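PDB 6TGF: exopolysaccharide biosynthesis protein, which probably modifies the glycans of the exopolysaccharide biofilm as a hydrolase with a bacteriophage tailspike-like parallel beta-helix fold. Local coordinates for residues L547-S552 with D626-I631. Numbering follows the deposited sequence.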
loop_
_atom_site.group_PDB
_atom_site.type_symbol
_atom_site.label_atom_id
_atom_site.label_comp_id
_atom_site.label_asym_id
_atom_site.label_seq_id
_atom_site.Cartn_x
_atom_site.Cartn_y
_atom_site.Cartn_z
ATOM N N LEU B 547 -14.583 27.996 31.157
ATOM C CA LEU B 547 -13.526 27.650 30.170
ATOM C C LEU B 547 -13.435 26.126 30.061
ATOM O O LEU B 547 -13.767 25.592 28.986
ATOM C CB LEU B 547 -12.187 28.262 30.597
ATOM C CG LEU B 547 -12.084 29.785 30.500
ATOM C CD1 LEU B 547 -10.675 30.246 30.830
ATOM C CD2 LEU B 547 -12.489 30.287 29.120
ATOM N N ALA B 548 -13.031 25.454 31.142
ATOM C CA ALA B 548 -12.795 23.993 31.167
ATOM C C ALA B 548 -12.697 23.483 32.607
ATOM O O ALA B 548 -12.596 24.312 33.532
ATOM C CB ALA B 548 -11.533 23.679 30.401
ATOM N N ASN B 549 -12.743 22.157 32.768
ATOM C CA ASN B 549 -12.289 21.437 33.985
ATOM C C ASN B 549 -10.861 20.942 33.733
ATOM O O ASN B 549 -10.672 20.154 32.787
ATOM C CB ASN B 549 -13.210 20.272 34.356
ATOM C CG ASN B 549 -12.681 19.465 35.523
ATOM O OD1 ASN B 549 -12.599 19.966 36.643
ATOM N ND2 ASN B 549 -12.309 18.221 35.271
ATOM N N LEU B 550 -9.901 21.409 34.535
ATOM C CA LEU B 550 -8.478 20.980 34.478
ATOM C C LEU B 550 -8.288 19.766 35.394
ATOM O O LEU B 550 -8.537 19.904 36.608
ATOM C CB LEU B 550 -7.577 22.138 34.920
ATOM C CG LEU B 550 -7.675 23.421 34.096
ATOM C CD1 LEU B 550 -6.890 24.540 34.761
ATOM C CD2 LEU B 550 -7.186 23.202 32.671
ATOM N N TYR B 551 -7.868 18.626 34.833
ATOM C CA TYR B 551 -7.472 17.412 35.592
ATOM C C TYR B 551 -5.954 17.419 35.797
ATOM O O TYR B 551 -5.211 17.218 34.815
ATOM C CB TYR B 551 -7.909 16.129 34.882
ATOM C CG TYR B 551 -7.648 14.880 35.685
ATOM C CD1 TYR B 551 -6.431 14.225 35.616
ATOM C CD2 TYR B 551 -8.607 14.370 36.544
ATOM C CE1 TYR B 551 -6.176 13.088 36.364
ATOM C CE2 TYR B 551 -8.371 13.231 37.297
ATOM C CZ TYR B 551 -7.149 12.588 37.209
ATOM O OH TYR B 551 -6.915 11.465 37.947
ATOM N N SER B 552 -5.521 17.638 37.043
ATOM C CA SER B 552 -4.099 17.648 37.475
ATOM C C SER B 552 -3.774 16.314 38.147
ATOM O O SER B 552 -4.200 16.076 39.275
ATOM C CB SER B 552 -3.828 18.815 38.392
ATOM O OG SER B 552 -4.598 19.947 38.014
ATOM N N ASP B 626 -9.463 17.739 40.211
ATOM C CA ASP B 626 -10.342 18.482 39.265
ATOM C C ASP B 626 -10.488 19.944 39.703
ATOM O O ASP B 626 -10.749 20.181 40.899
ATOM C CB ASP B 626 -11.701 17.790 39.145
ATOM C CG ASP B 626 -11.597 16.356 38.658
ATOM O OD1 ASP B 626 -11.437 16.164 37.436
ATOM O OD2 ASP B 626 -11.656 15.443 39.504
ATOM N N THR B 627 -10.333 20.877 38.756
ATOM C CA THR B 627 -10.491 22.347 38.942
ATOM C C THR B 627 -11.251 22.937 37.747
ATOM O O THR B 627 -10.679 22.943 36.639
ATOM C CB THR B 627 -9.131 23.042 39.091
ATOM O OG1 THR B 627 -8.349 22.326 40.046
ATOM C CG2 THR B 627 -9.256 24.490 39.515
ATOM N N GLN B 628 -12.485 23.411 37.961
ATOM C CA GLN B 628 -13.263 24.189 36.957
ATOM C C GLN B 628 -12.851 25.662 37.045
ATOM O O GLN B 628 -12.807 26.189 38.172
ATOM C CB GLN B 628 -14.771 24.053 37.179
ATOM C CG GLN B 628 -15.311 22.660 36.893
ATOM C CD GLN B 628 -15.425 21.825 38.144
ATOM O OE1 GLN B 628 -16.190 22.139 39.053
ATOM N NE2 GLN B 628 -14.667 20.741 38.193
ATOM N N VAL B 629 -12.562 26.289 35.900
ATOM C CA VAL B 629 -12.144 27.719 35.793
ATOM C C VAL B 629 -13.234 28.489 35.039
ATOM O O VAL B 629 -13.577 28.075 33.916
ATOM C CB VAL B 629 -10.771 27.858 35.107
ATOM C CG1 VAL B 629 -10.352 29.313 34.950
ATOM C CG2 VAL B 629 -9.695 27.074 35.843
ATOM N N PHE B 630 -13.752 29.559 35.651
ATOM C CA PHE B 630 -14.726 30.511 35.057
ATOM C C PHE B 630 -14.035 31.863 34.849
ATOM O O PHE B 630 -13.189 32.237 35.686
ATOM C CB PHE B 630 -15.956 30.666 35.955
ATOM C CG PHE B 630 -16.792 29.422 36.118
ATOM C CD1 PHE B 630 -16.374 28.389 36.943
ATOM C CD2 PHE B 630 -18.006 29.291 35.461
ATOM C CE1 PHE B 630 -17.146 27.247 37.097
ATOM C CE2 PHE B 630 -18.779 28.150 35.620
ATOM C CZ PHE B 630 -18.346 27.129 36.435
ATOM N N ILE B 631 -14.377 32.564 33.764
ATOM C CA ILE B 631 -13.885 33.943 33.466
ATOM C C ILE B 631 -15.087 34.836 33.136
ATOM O O ILE B 631 -15.978 34.385 32.389
ATOM C CB ILE B 631 -12.828 33.943 32.340
ATOM C CG1 ILE B 631 -13.368 33.415 31.007
ATOM C CG2 ILE B 631 -11.587 33.177 32.774
ATOM C CD1 ILE B 631 -12.603 33.913 29.802
#
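L550 and T627 form an antiparallel hydrogen-bonded pair: L550 N reaches T627 O at 2.7 Å, and T627 N returns to L550 O. Farther along, L547 N meets V629 O, while V629 N binds A548 O. The N-to-C directions of the two short strand segments are 161° apart, close to antiparallel, within a five-stranded sheet C-terminal to the beta-helix.

The side-chain hydrogen bonds lie on the face that carries N549, Q628, Y551 and D626. N549 bridges two partners: its OD1 accepts from Q628 NE2 at 2.7 Å, the donor standing 48° above the carbonyl plane, whereas its ND2 donates almost straight to the anti side of D626 OD1 (3.1 Å). The bend at chi2 (96°) brings Q628 NE2 to N549 OD1. D626 OD1 also lies at the edge of the Y551 ring, 3.5 Å from CD2.

Apolar contacts take the opposite face, where L550 CD1 packs on V629 CG2 at 3.9 Å. Beyond the paired residues, L547 CD1 touches I631 CG2 at 3.6 Å, their side chains crossing nearly perpendicularly.

D661, on strand 659-664, accepts a second ND2 bond from N549, and T623 holds D626 OD2. Because ND2 faces two carboxylates, N549's modelled amide orientation is probably right, and its side-chain bonds link three strands.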